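PDB 6K8C: folylpolyglutamate synthase (FolC), which probably adds glutamate to dihydropteroate and then successively to reduced folates, at the cost of ATP, in folate biosynthesis. Local coordinates for residues N73-H78 / F92-V97; H83-R88 / N270-C275; E232-A237 / L266-L271; S292-K297 / L324-P329. All coordinates share one frame; numbering follows the deposited sequence.

Interaction 1 of 4, residues N73-H78 / F92-V97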
loop_
_atom_site.group_PDB
_atom_site.type_symbol
_atom_site.label_atom_id
_atom_site.label_comp_id
_atom_site.label_asym_id
_atom_site.label_seq_id
_atom_site.Cartn_x
_atom_site.Cartn_y
_atom_site.Cartn_z
ATOM N N ASN A 73 1.689 10.801 -20.670
ATOM C CA ASN A 73 1.017 12.096 -20.560
ATOM C C ASN A 73 -0.456 11.935 -20.190
ATOM O O ASN A 73 -1.315 12.692 -20.645
ATOM C CB ASN A 73 1.173 12.919 -21.842
ATOM C CG ASN A 73 1.007 14.406 -21.603
ATOM O OD1 ASN A 73 1.245 14.902 -20.500
ATOM N ND2 ASN A 73 0.590 15.128 -22.636
ATOM N N PHE A 74 -0.756 10.945 -19.356
ATOM C CA PHE A 74 -2.094 10.788 -18.806
ATOM C C PHE A 74 -2.137 11.340 -17.388
ATOM O O PHE A 74 -1.156 11.268 -16.641
ATOM C CB PHE A 74 -2.536 9.323 -18.797
ATOM C CG PHE A 74 -2.900 8.789 -20.152
ATOM C CD1 PHE A 74 -3.923 9.365 -20.888
ATOM C CD2 PHE A 74 -2.226 7.703 -20.684
ATOM C CE1 PHE A 74 -4.261 8.872 -22.136
ATOM C CE2 PHE A 74 -2.558 7.204 -21.928
ATOM C CZ PHE A 74 -3.574 7.788 -22.658
ATOM N N LYS A 75 -3.287 11.901 -17.027
ATOM C CA LYS A 75 -3.530 12.363 -15.668
ATOM C C LYS A 75 -4.054 11.191 -14.848
ATOM O O LYS A 75 -5.053 10.566 -15.220
ATOM C CB LYS A 75 -4.521 13.527 -15.662
ATOM C CG LYS A 75 -3.949 14.815 -16.231
ATOM C CD LYS A 75 -4.850 16.005 -15.917
ATOM C CE LYS A 75 -5.194 16.795 -17.172
ATOM N NZ LYS A 75 -6.629 17.203 -17.195
ATOM N N VAL A 76 -3.373 10.881 -13.747
ATOM C CA VAL A 76 -3.672 9.698 -12.949
ATOM C C VAL A 76 -3.666 10.068 -11.471
ATOM O O VAL A 76 -2.775 10.784 -11.003
ATOM C CB VAL A 76 -2.652 8.563 -13.208
ATOM C CG1 VAL A 76 -3.079 7.283 -12.490
ATOM C CG2 VAL A 76 -2.482 8.315 -14.699
ATOM N N LEU A 77 -4.638 9.549 -10.729
ATOM C CA LEU A 77 -4.617 9.593 -9.275
ATOM C C LEU A 77 -4.479 8.180 -8.734
ATOM O O LEU A 77 -5.245 7.289 -9.115
ATOM C CB LEU A 77 -5.881 10.241 -8.707
ATOM C CG LEU A 77 -5.761 10.497 -7.200
ATOM C CD1 LEU A 77 -6.423 11.817 -6.857
ATOM C CD2 LEU A 77 -6.356 9.369 -6.363
ATOM N N HIS A 78 -3.520 7.988 -7.834
ATOM C CA HIS A 78 -3.299 6.712 -7.170
ATOM C C HIS A 78 -3.729 6.844 -5.716
ATOM O O HIS A 78 -3.129 7.610 -4.953
ATOM C CB HIS A 78 -1.835 6.285 -7.264
ATOM C CG HIS A 78 -1.570 4.921 -6.711
ATOM N ND1 HIS A 78 -0.319 4.514 -6.298
ATOM C CD2 HIS A 78 -2.394 3.866 -6.512
ATOM C CE1 HIS A 78 -0.382 3.263 -5.877
ATOM N NE2 HIS A 78 -1.630 2.846 -5.996
ATOM N N PHE A 92 -1.860 10.246 -4.530
ATOM C CA PHE A 92 -0.757 10.549 -5.438
ATOM C C PHE A 92 -1.382 11.043 -6.734
ATOM O O PHE A 92 -1.971 10.257 -7.482
ATOM C CB PHE A 92 0.104 9.307 -5.667
ATOM C CG PHE A 92 1.401 9.577 -6.390
ATOM C CD1 PHE A 92 2.501 10.067 -5.707
ATOM C CD2 PHE A 92 1.525 9.305 -7.744
ATOM C CE1 PHE A 92 3.696 10.297 -6.364
ATOM C CE2 PHE A 92 2.723 9.535 -8.412
ATOM C CZ PHE A 92 3.807 10.030 -7.719
ATOM N N LEU A 93 -1.286 12.346 -6.986
ATOM C CA LEU A 93 -2.050 12.999 -8.043
ATOM C C LEU A 93 -1.102 13.634 -9.052
ATOM O O LEU A 93 -0.319 14.522 -8.698
ATOM C CB LEU A 93 -2.990 14.056 -7.454
ATOM C CG LEU A 93 -3.673 14.999 -8.445
ATOM C CD1 LEU A 93 -4.609 14.233 -9.369
ATOM C CD2 LEU A 93 -4.432 16.094 -7.699
ATOM N N ASN A 94 -1.185 13.181 -10.301
ATOM C CA ASN A 94 -0.420 13.747 -11.412
ATOM C C ASN A 94 1.065 13.849 -11.071
ATOM O O ASN A 94 1.707 14.882 -11.263
ATOM C CB ASN A 94 -0.990 15.106 -11.828
ATOM C CG ASN A 94 -2.440 15.018 -12.271
ATOM O OD1 ASN A 94 -2.882 13.991 -12.783
ATOM N ND2 ASN A 94 -3.191 16.095 -12.065
ATOM N N GLY A 95 1.610 12.757 -10.538
ATOM C CA GLY A 95 3.038 12.632 -10.343
ATOM C C GLY A 95 3.573 13.059 -8.994
ATOM O O GLY A 95 4.789 12.972 -8.779
ATOM N N SER A 96 2.722 13.507 -8.073
ATOM C CA SER A 96 3.207 13.890 -6.756
ATOM C C SER A 96 2.090 13.750 -5.727
ATOM O O SER A 96 0.903 13.701 -6.063
ATOM C CB SER A 96 3.758 15.325 -6.761
ATOM O OG SER A 96 2.713 16.261 -6.907
ATOM N N VAL A 97 2.498 13.656 -4.459
ATOM C CA VAL A 97 1.543 13.667 -3.357
ATOM C C VAL A 97 0.711 14.937 -3.432
ATOM O O VAL A 97 1.233 16.021 -3.717
ATOM C CB VAL A 97 2.297 13.565 -2.019
ATOM C CG1 VAL A 97 1.398 13.925 -0.857
ATOM C CG2 VAL A 97 2.883 12.154 -1.851
HETATM O O HOH W 1 0.028 10.353 -11.226
#
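His78 and Phe92 face each other as a hydrogen-bonded pair of an antiparallel beta hairpin, at one side of the mixed sheet of the Mur ligase middle domain. Two backbone bonds join them. His78 N reaches Phe92 O at 2.8 Å, and Phe92 N returns to His78 O at 3.0 Å. Their CB atoms lie 3.9 Å apart on one face of the sheet, and both rings lead away from the partner strand.

Leu77 and Leu93 form the next, non-hydrogen-bonded pair and point to the other face. There the two CD1 methyls touch at 3.9 Å, where the side chains cross at a slant. Leu77 CA also leans on Phe92 O in a CA-H...O contact.

Beyond this pair the chain leaves strand 91-93 through a type I' turn from Leu93 to Ser96. Asn94 N still bonds Val76 O, nearly straight at 171°. The Asn94 side chain folds back with CG beside its own backbone N (chi1 -60°). This sets OD1 against Lys75 CB, with a weak bond from Val76 N.

Further out, Arg63 of helix 58-70 bonds His78 ND1 and makes a cation-pi contact with the Phe92 ring. On its other edge, strand 76-79 pairs with strand 138-142. A water ties the turn to the strand: it donates to Val76 O at 2.8 Å and accepts from Gly95 N at 3.0 Å.

Interaction 2 of 4, residues H83-R88 / N270-C275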
loop_
_atom_site.group_PDB
_atom_site.type_symbol
_atom_site.label_atom_id
_atom_site.label_comp_id
_atom_site.label_asym_id
_atom_site.label_seq_id
_atom_site.Cartn_x
_atom_site.Cartn_y
_atom_site.Cartn_z
ATOM N N HIS A 83 -1.489 5.395 5.685
ATOM C CA HIS A 83 -0.389 6.318 5.466
ATOM C C HIS A 83 0.672 6.100 6.534
ATOM O O HIS A 83 0.417 5.509 7.586
ATOM C CB HIS A 83 -0.868 7.778 5.455
ATOM C CG HIS A 83 -1.470 8.235 6.748
ATOM N ND1 HIS A 83 -2.830 8.270 6.963
ATOM C CD2 HIS A 83 -0.898 8.707 7.881
ATOM C CE1 HIS A 83 -3.070 8.728 8.179
ATOM N NE2 HIS A 83 -1.914 9.002 8.757
ATOM N N VAL A 84 1.882 6.566 6.239
ATOM C CA VAL A 84 3.002 6.425 7.163
ATOM C C VAL A 84 3.094 7.656 8.053
ATOM O O VAL A 84 3.027 7.554 9.282
ATOM C CB VAL A 84 4.326 6.210 6.410
ATOM C CG1 VAL A 84 5.475 6.089 7.401
ATOM C CG2 VAL A 84 4.239 4.981 5.518
ATOM N N PHE A 85 3.263 8.822 7.435
ATOM C CA PHE A 85 3.481 10.070 8.151
ATOM C C PHE A 85 2.288 11.009 8.088
ATOM O O PHE A 85 1.852 11.509 9.126
ATOM C CB PHE A 85 4.725 10.787 7.604
ATOM C CG PHE A 85 5.949 9.913 7.536
ATOM C CD1 PHE A 85 6.624 9.552 8.692
ATOM C CD2 PHE A 85 6.424 9.458 6.318
ATOM C CE1 PHE A 85 7.753 8.750 8.633
ATOM C CE2 PHE A 85 7.554 8.654 6.253
ATOM C CZ PHE A 85 8.217 8.301 7.415
ATOM N N GLU A 86 1.748 11.269 6.895
ATOM C CA GLU A 86 0.658 12.223 6.729
ATOM C C GLU A 86 -0.483 11.588 5.954
ATOM O O GLU A 86 -0.266 10.759 5.067
ATOM C CB GLU A 86 1.090 13.494 5.979
ATOM C CG GLU A 86 2.344 14.167 6.484
ATOM C CD GLU A 86 2.945 15.083 5.436
ATOM O OE1 GLU A 86 2.175 15.819 4.782
ATOM O OE2 GLU A 86 4.179 15.064 5.260
ATOM N N PHE A 87 -1.702 12.027 6.283
ATOM C CA PHE A 87 -2.905 11.553 5.598
ATOM C C PHE A 87 -2.831 11.771 4.090
ATOM O O PHE A 87 -3.325 10.946 3.313
ATOM C CB PHE A 87 -4.138 12.268 6.176
ATOM C CG PHE A 87 -5.443 11.872 5.526
ATOM C CD1 PHE A 87 -6.055 10.670 5.843
ATOM C CD2 PHE A 87 -6.063 12.711 4.614
ATOM C CE1 PHE A 87 -7.256 10.302 5.256
ATOM C CE2 PHE A 87 -7.270 12.351 4.022
ATOM C CZ PHE A 87 -7.865 11.143 4.343
ATOM N N ARG A 88 -2.233 12.882 3.649
ATOM C CA ARG A 88 -2.286 13.187 2.222
ATOM C C ARG A 88 -1.439 12.242 1.373
ATOM O O ARG A 88 -1.553 12.289 0.145
ATOM C CB ARG A 88 -1.872 14.636 1.959
ATOM C CG ARG A 88 -0.408 14.936 2.197
ATOM C CD ARG A 88 -0.192 16.441 2.249
ATOM N NE ARG A 88 1.224 16.790 2.249
ATOM C CZ ARG A 88 1.842 17.402 1.246
ATOM N NH1 ARG A 88 3.134 17.678 1.336
ATOM N NH2 ARG A 88 1.168 17.742 0.155
ATOM N N ASN A 270 9.757 5.134 -6.165
ATOM C CA ASN A 270 9.955 5.563 -4.790
ATOM C C ASN A 270 8.597 5.607 -4.109
ATOM O O ASN A 270 7.665 6.241 -4.616
ATOM C CB ASN A 270 10.631 6.937 -4.725
ATOM C CG ASN A 270 10.630 7.520 -3.327
ATOM O OD1 ASN A 270 9.703 8.227 -2.939
ATOM N ND2 ASN A 270 11.676 7.227 -2.562
ATOM N N LEU A 271 8.479 4.918 -2.981
ATOM C CA LEU A 271 7.275 4.953 -2.167
ATOM C C LEU A 271 7.629 5.481 -0.790
ATOM O O LEU A 271 8.653 5.101 -0.214
ATOM C CB LEU A 271 6.632 3.573 -2.037
ATOM C CG LEU A 271 5.963 2.986 -3.275
ATOM C CD1 LEU A 271 5.421 1.596 -2.958
ATOM C CD2 LEU A 271 4.859 3.914 -3.766
ATOM N N ILE A 272 6.783 6.374 -0.272
ATOM C CA ILE A 272 6.999 6.904 1.065
ATOM C C ILE A 272 6.909 5.771 2.078
ATOM O O ILE A 272 6.013 4.921 2.016
ATOM C CB ILE A 272 5.983 8.021 1.361
ATOM C CG1 ILE A 272 6.316 9.266 0.533
ATOM C CG2 ILE A 272 5.958 8.353 2.847
ATOM C CD1 ILE A 272 5.148 10.230 0.357
ATOM N N GLY A 273 7.852 5.749 3.014
ATOM C CA GLY A 273 7.861 4.722 4.032
ATOM C C GLY A 273 8.485 3.415 3.610
ATOM O O GLY A 273 8.408 2.440 4.364
ATOM N N ARG A 274 9.088 3.357 2.426
ATOM C CA ARG A 274 9.805 2.181 1.948
ATOM C C ARG A 274 11.259 2.577 1.749
ATOM O O ARG A 274 11.558 3.416 0.892
ATOM C CB ARG A 274 9.210 1.652 0.638
ATOM C CG ARG A 274 7.969 0.789 0.805
ATOM C CD ARG A 274 6.743 1.629 1.128
ATOM N NE ARG A 274 5.507 0.889 0.903
ATOM C CZ ARG A 274 4.296 1.438 0.891
ATOM N NH1 ARG A 274 4.154 2.740 1.095
ATOM N NH2 ARG A 274 3.228 0.683 0.675
ATOM N N CYS A 275 12.152 1.989 2.547
ATOM C CA CYS A 275 13.580 2.288 2.471
ATOM C C CYS A 275 13.836 3.795 2.542
ATOM O O CYS A 275 14.560 4.372 1.726
ATOM C CB CYS A 275 14.177 1.692 1.202
ATOM S SG CYS A 275 15.840 1.129 1.420
#
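Val84 and Phe85 meet Ile272 and Gly273 in a small apolar contact between two loops, with no hydrogen bond across it. One loop links strands 76-79 and 91-93 of the Mur ligase middle domain. The other leads into strand 276-279 of the glutamate ligase part, so the contact lies where the two parts of the fold meet.

The second loop makes a type II beta turn from Leu271 to Arg274, with Ile272 and Gly273 at its corners. Gly273 has a positive phi of 82°. Its bare CA lets Val84 CG2 come to 3.9 Å. Ile272 CG2 meets the edge of the Phe85 ring, near the ring plane, at 3.7 Å from CD2. The position of CG2 anti to the backbone N of Ile272 puts this methyl, rather than CG1, at the ring edge.

Val84 also supports the ring from within its own loop, with CG1 over the centre of one face. Tyr386 adds an edge-to-face contact to Phe85. The carboxylate of Glu89 accepts bonds from the backbone N atoms of Val84, Phe85 and Glu86.

Arg274, the last residue of the turn, folds its side chain back onto it. Its guanidinium holds Ile272 O in its own plane, with NH1 donating at 3.0 Å nearly in line with the C=O bond.

Interaction 3 of 4, residues E232-A237 / L266-L271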
loop_
_atom_site.group_PDB
_atom_site.type_symbol
_atom_site.label_atom_id
_atom_site.label_comp_id
_atom_site.label_asym_id
_atom_site.label_seq_id
_atom_site.Cartn_x
_atom_site.Cartn_y
_atom_site.Cartn_z
ATOM N N GLU A 232 17.757 -3.669 -11.776
ATOM C CA GLU A 232 19.184 -3.613 -11.459
ATOM C C GLU A 232 19.740 -2.205 -11.645
ATOM O O GLU A 232 20.563 -1.744 -10.846
ATOM C CB GLU A 232 19.971 -4.603 -12.324
ATOM C CG GLU A 232 19.490 -6.064 -12.338
ATOM C CD GLU A 232 18.736 -6.502 -11.087
ATOM O OE1 GLU A 232 17.599 -7.010 -11.235
ATOM O OE2 GLU A 232 19.281 -6.368 -9.968
ATOM N N ARG A 233 19.300 -1.512 -12.697
ATOM C CA ARG A 233 19.813 -0.180 -13.003
ATOM C C ARG A 233 19.584 0.801 -11.857
ATOM O O ARG A 233 20.395 1.708 -11.646
ATOM C CB ARG A 233 19.165 0.310 -14.299
ATOM C CG ARG A 233 19.093 1.809 -14.506
ATOM C CD ARG A 233 18.099 2.119 -15.617
ATOM N NE ARG A 233 18.055 1.040 -16.603
ATOM C CZ ARG A 233 16.973 0.693 -17.295
ATOM N NH1 ARG A 233 17.039 -0.305 -18.166
ATOM N NH2 ARG A 233 15.825 1.338 -17.117
ATOM N N TYR A 234 18.514 0.620 -11.084
ATOM C CA TYR A 234 18.180 1.527 -9.993
ATOM C C TYR A 234 18.313 0.885 -8.617
ATOM O O TYR A 234 17.945 1.515 -7.615
ATOM C CB TYR A 234 16.764 2.077 -10.183
ATOM C CG TYR A 234 16.654 3.006 -11.367
ATOM C CD1 TYR A 234 17.455 4.138 -11.454
ATOM C CD2 TYR A 234 15.761 2.748 -12.403
ATOM C CE1 TYR A 234 17.369 4.990 -12.532
ATOM C CE2 TYR A 234 15.666 3.597 -13.487
ATOM C CZ TYR A 234 16.473 4.718 -13.547
ATOM O OH TYR A 234 16.393 5.574 -14.621
ATOM N N HIS A 235 18.840 -0.342 -8.541
ATOM C CA HIS A 235 19.011 -1.047 -7.271
ATOM C C HIS A 235 17.704 -1.088 -6.477
ATOM O O HIS A 235 17.661 -0.808 -5.276
ATOM C CB HIS A 235 20.144 -0.423 -6.454
ATOM C CG HIS A 235 21.451 -0.361 -7.186
ATOM N ND1 HIS A 235 22.382 0.635 -6.972
ATOM C CD2 HIS A 235 21.980 -1.168 -8.137
ATOM C CE1 HIS A 235 23.428 0.434 -7.755
ATOM N NE2 HIS A 235 23.209 -0.654 -8.473
ATOM N N LEU A 236 16.621 -1.444 -7.169
ATOM C CA LEU A 236 15.285 -1.515 -6.581
ATOM C C LEU A 236 14.941 -2.908 -6.080
ATOM O O LEU A 236 13.811 -3.364 -6.274
ATOM C CB LEU A 236 14.246 -1.038 -7.594
ATOM C CG LEU A 236 14.283 0.430 -8.023
ATOM C CD1 LEU A 236 13.379 0.669 -9.223
ATOM C CD2 LEU A 236 13.898 1.346 -6.869
ATOM N N ALA A 237 15.875 -3.601 -5.419
ATOM C CA ALA A 237 15.563 -4.904 -4.839
ATOM C C ALA A 237 14.478 -4.822 -3.776
ATOM O O ALA A 237 13.919 -5.859 -3.394
ATOM C CB ALA A 237 16.818 -5.535 -4.237
ATOM N N LEU A 266 11.382 4.827 -17.756
ATOM C CA LEU A 266 10.629 4.778 -16.511
ATOM C C LEU A 266 11.505 5.272 -15.369
ATOM O O LEU A 266 12.644 4.822 -15.209
ATOM C CB LEU A 266 10.142 3.356 -16.236
ATOM C CG LEU A 266 9.293 3.147 -14.979
ATOM C CD1 LEU A 266 8.012 3.966 -15.051
ATOM C CD2 LEU A 266 8.975 1.669 -14.775
ATOM N N LYS A 267 10.984 6.218 -14.589
ATOM C CA LYS A 267 11.728 6.748 -13.463
ATOM C C LYS A 267 11.813 5.700 -12.356
ATOM O O LYS A 267 10.991 4.783 -12.291
ATOM C CB LYS A 267 11.066 8.028 -12.943
ATOM C CG LYS A 267 9.727 7.797 -12.256
ATOM C CD LYS A 267 9.277 9.026 -11.470
ATOM C CE LYS A 267 9.008 10.195 -12.392
ATOM N NZ LYS A 267 8.533 11.395 -11.638
ATOM N N PRO A 268 12.818 5.798 -11.486
ATOM C CA PRO A 268 12.923 4.834 -10.382
ATOM C C PRO A 268 11.738 4.947 -9.437
ATOM O O PRO A 268 11.313 6.046 -9.071
ATOM C CB PRO A 268 14.235 5.224 -9.690
ATOM C CG PRO A 268 14.494 6.632 -10.111
ATOM C CD PRO A 268 13.941 6.748 -11.499
ATOM N N LEU A 269 11.202 3.792 -9.040
ATOM C CA LEU A 269 10.060 3.770 -8.135
ATOM C C LEU A 269 10.486 4.182 -6.735
ATOM O O LEU A 269 11.449 3.646 -6.178
ATOM C CB LEU A 269 9.422 2.380 -8.091
ATOM C CG LEU A 269 8.339 2.243 -7.014
ATOM C CD1 LEU A 269 7.172 3.176 -7.318
ATOM C CD2 LEU A 269 7.855 0.805 -6.864
ATOM N N ASN A 270 9.757 5.134 -6.165
ATOM C CA ASN A 270 9.955 5.563 -4.790
ATOM C C ASN A 270 8.597 5.607 -4.109
ATOM O O ASN A 270 7.665 6.241 -4.616
ATOM C CB ASN A 270 10.631 6.937 -4.725
ATOM C CG ASN A 270 10.630 7.520 -3.327
ATOM O OD1 ASN A 270 9.703 8.227 -2.939
ATOM N ND2 ASN A 270 11.676 7.227 -2.562
ATOM N N LEU A 271 8.479 4.918 -2.981
ATOM C CA LEU A 271 7.275 4.953 -2.167
ATOM C C LEU A 271 7.629 5.481 -0.790
ATOM O O LEU A 271 8.653 5.101 -0.214
ATOM C CB LEU A 271 6.632 3.573 -2.037
ATOM C CG LEU A 271 5.963 2.986 -3.275
ATOM C CD1 LEU A 271 5.421 1.596 -2.958
ATOM C CD2 LEU A 271 4.859 3.914 -3.766
HETATM O O HOH W 2 14.597 3.939 -16.620
#
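Leu266 meets Tyr234 through its carbonyl, at the start of an extended loop that runs past the end of helix 225-234. Leu266 O lies 3.7 Å from Tyr234 CE2. A water lies in the plane of the tyrosine ring, at its edge, and bridges the two sides. It lies 2.6 Å from Leu266 O and 3.1 Å from Tyr234 OH. Arg233 NH2 gives it a weak bond.

Lys267 contributes its carbonyl, which accepts a bond from Tyr230 OH. Pro268 then lies over one face of the Tyr234 ring in a CH-pi contact. Its CB is 3.9 Å from the ring centroid and 18° off the normal, while CD lies near CZ. The opposite face carries Arg233 CG over its centre, so the ring is held between proline and an arginine chain.

Leu269 meets Leu236. Leu236 CD2 comes to 3.4 Å from Leu269 O, and its CD1 approaches Leu269 N at 3.8 Å. The branch reaches the loop because CG stands anti to the carbonyl carbon of Leu236, beside its N (chi1 -66°). Between Tyr234 and Leu236, His235 has positive phi in a Schellman motif, where the chain turns off the helix.

The loop is thus wedged between two helices of the Mur ligase middle domain. Tyr230 of helix 225-234 touches Leu266 and Leu269. From helix 58-70, Leu67 meets Leu266, Phe64 meets Leu269, and Arg63 touches both Leu269 and Leu271.

Interaction 4 of 4, residues S292-K297 / L324-P329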
loop_
_atom_site.group_PDB
_atom_site.type_symbol
_atom_site.label_atom_id
_atom_site.label_comp_id
_atom_site.label_asym_id
_atom_site.label_seq_id
_atom_site.Cartn_x
_atom_site.Cartn_y
_atom_site.Cartn_z
ATOM N N SER A 292 11.905 -7.931 1.527
ATOM C CA SER A 292 12.263 -6.573 1.923
ATOM C C SER A 292 13.388 -6.579 2.948
ATOM O O SER A 292 14.233 -5.681 2.939
ATOM C CB SER A 292 11.043 -5.818 2.466
ATOM O OG SER A 292 10.413 -6.507 3.531
ATOM N N ALA A 293 13.432 -7.588 3.821
ATOM C CA ALA A 293 14.507 -7.645 4.806
ATOM C C ALA A 293 15.864 -7.782 4.131
ATOM O O ALA A 293 16.838 -7.139 4.542
ATOM C CB ALA A 293 14.264 -8.795 5.781
ATOM N N LYS A 294 15.945 -8.603 3.079
ATOM C CA LYS A 294 17.191 -8.719 2.330
ATOM C C LYS A 294 17.574 -7.388 1.699
ATOM O O LYS A 294 18.744 -6.989 1.734
ATOM C CB LYS A 294 17.064 -9.805 1.262
ATOM C CG LYS A 294 17.020 -11.217 1.816
ATOM C CD LYS A 294 16.818 -12.242 0.710
ATOM C CE LYS A 294 16.879 -13.660 1.253
ATOM N NZ LYS A 294 16.388 -14.661 0.262
ATOM N N ALA A 295 16.597 -6.681 1.125
ATOM C CA ALA A 295 16.887 -5.401 0.487
ATOM C C ALA A 295 17.318 -4.356 1.507
ATOM O O ALA A 295 18.179 -3.515 1.219
ATOM C CB ALA A 295 15.662 -4.917 -0.285
ATOM N N LEU A 296 16.728 -4.381 2.703
ATOM C CA LEU A 296 17.122 -3.409 3.716
ATOM C C LEU A 296 18.506 -3.720 4.269
ATOM O O LEU A 296 19.281 -2.803 4.567
ATOM C CB LEU A 296 16.084 -3.371 4.832
ATOM C CG LEU A 296 14.810 -2.655 4.385
ATOM C CD1 LEU A 296 13.635 -3.142 5.179
ATOM C CD2 LEU A 296 14.963 -1.147 4.525
ATOM N N LYS A 297 18.835 -5.004 4.417
ATOM C CA LYS A 297 20.196 -5.372 4.787
ATOM C C LYS A 297 21.199 -4.775 3.807
ATOM O O LYS A 297 22.212 -4.191 4.210
ATOM C CB LYS A 297 20.334 -6.896 4.840
ATOM C CG LYS A 297 21.780 -7.379 4.918
ATOM C CD LYS A 297 21.880 -8.767 5.564
ATOM C CE LYS A 297 21.380 -9.872 4.638
ATOM N NZ LYS A 297 21.564 -11.243 5.237
ATOM N N LEU A 324 14.263 -11.704 11.059
ATOM C CA LEU A 324 15.333 -11.315 11.971
ATOM C C LEU A 324 16.624 -12.068 11.674
ATOM O O LEU A 324 17.721 -11.521 11.848
ATOM C CB LEU A 324 14.893 -11.544 13.417
ATOM C CG LEU A 324 13.714 -10.665 13.853
ATOM C CD1 LEU A 324 13.069 -11.198 15.121
ATOM C CD2 LEU A 324 14.175 -9.228 14.043
ATOM N N GLU A 325 16.522 -13.330 11.244
ATOM C CA GLU A 325 17.719 -14.067 10.854
ATOM C C GLU A 325 18.392 -13.421 9.648
ATOM O O GLU A 325 19.626 -13.341 9.582
ATOM C CB GLU A 325 17.367 -15.524 10.558
ATOM C CG GLU A 325 18.576 -16.397 10.282
ATOM C CD GLU A 325 18.196 -17.799 9.843
ATOM O OE1 GLU A 325 17.522 -17.942 8.797
ATOM O OE2 GLU A 325 18.569 -18.759 10.549
ATOM N N ILE A 326 17.597 -12.947 8.690
ATOM C CA ILE A 326 18.155 -12.269 7.521
ATOM C C ILE A 326 18.844 -10.970 7.927
ATOM O O ILE A 326 19.923 -10.635 7.421
ATOM C CB ILE A 326 17.046 -12.032 6.477
ATOM C CG1 ILE A 326 16.683 -13.352 5.784
ATOM C CG2 ILE A 326 17.464 -10.969 5.462
ATOM C CD1 ILE A 326 15.291 -13.358 5.181
ATOM N N LEU A 327 18.244 -10.226 8.861
ATOM C CA LEU A 327 18.798 -8.932 9.241
ATOM C C LEU A 327 19.960 -9.056 10.215
ATOM O O LEU A 327 20.810 -8.160 10.260
ATOM C CB LEU A 327 17.708 -8.045 9.852
ATOM C CG LEU A 327 16.656 -7.550 8.857
ATOM C CD1 LEU A 327 15.425 -7.014 9.576
ATOM C CD2 LEU A 327 17.272 -6.488 7.962
ATOM N N LYS A 328 20.022 -10.143 10.984
ATOM C CA LYS A 328 21.033 -10.272 12.034
ATOM C C LYS A 328 22.455 -9.910 11.608
ATOM O O LYS A 328 23.153 -9.258 12.402
ATOM C CB LYS A 328 21.017 -11.701 12.603
ATOM C CG LYS A 328 22.025 -11.887 13.728
ATOM C CD LYS A 328 22.028 -13.300 14.281
ATOM C CE LYS A 328 23.136 -13.453 15.311
ATOM N NZ LYS A 328 23.255 -14.864 15.762
ATOM N N PRO A 329 22.948 -10.282 10.419
ATOM C CA PRO A 329 24.339 -9.935 10.073
ATOM C C PRO A 329 24.655 -8.445 10.110
ATOM O O PRO A 329 25.836 -8.092 10.198
ATOM C CB PRO A 329 24.499 -10.504 8.658
ATOM C CG PRO A 329 23.578 -11.661 8.634
ATOM C CD PRO A 329 22.378 -11.225 9.438
#
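Ala293 and Ile326 bring helices 290-303 and 320-327 close together in the glutamate ligase domain. The tight part is apolar and centres on the small alanine. Ala293 CB meets Ile326 CG2 at 3.9 Å and Leu327 CG at 4.1 Å, so it sits between two branched neighbours. Leu327 CD2 reaches further, to 3.5 Å from Ala293 O. This buried side continues into the sheet: Tyr376 of strand 373-376 touches both Ala293 and Leu327.

The outer side is made by long chains. Lys294 is exposed and extended beyond CG. Its CG touches Ile326 CG2 at 3.7 Å. Ile326 offers this methyl because CG2 stands anti to its backbone N. One branch thereby touches both the buried alanine and the exposed lysine.

Lys297 crosses the Ile326 side chain at about a right angle. Its CG is anti to the backbone N (chi1 167°), and the chain bends at chi3 (73°). That bend brings NZ to Ile326 O at 2.8 Å, in the carbonyl plane and on a lone pair. CE is 3.2 Å from Ile326 O, and Pro329 CG is 4.0 Å from NZ.

The ammonium of Lys297 thus donates to a backbone carbonyl near where the chain passes from helix 320-327 into the 3-10 segment 328-329. Its positive charge would probably suit the partial negative charge of the carbonyls there.

Overall arrangement
The four contacts run from the sheet of the Mur ligase middle domain across to the glutamate ligase domain. Interactions 2 and 3 share Asn270 and Leu271, so one loop serves both, with centres about 16 Å apart. Interaction 1 touches interaction 2 where Val97 CG2 meets Ile272 CD1 at 3.7 Å. Interaction 4 touches two others: Cys275 SG of interaction 2 lies 3.9 Å from Leu296 CD2, and Ala237 O of interaction 3 lies 3.7 Å from Ala295 CB. Interactions 1 and 4 are farthest apart, with centres about 33 Å from each other. A citrate, probably from the crystallisation liquor, makes a weak bond with Arg274 of interaction 2.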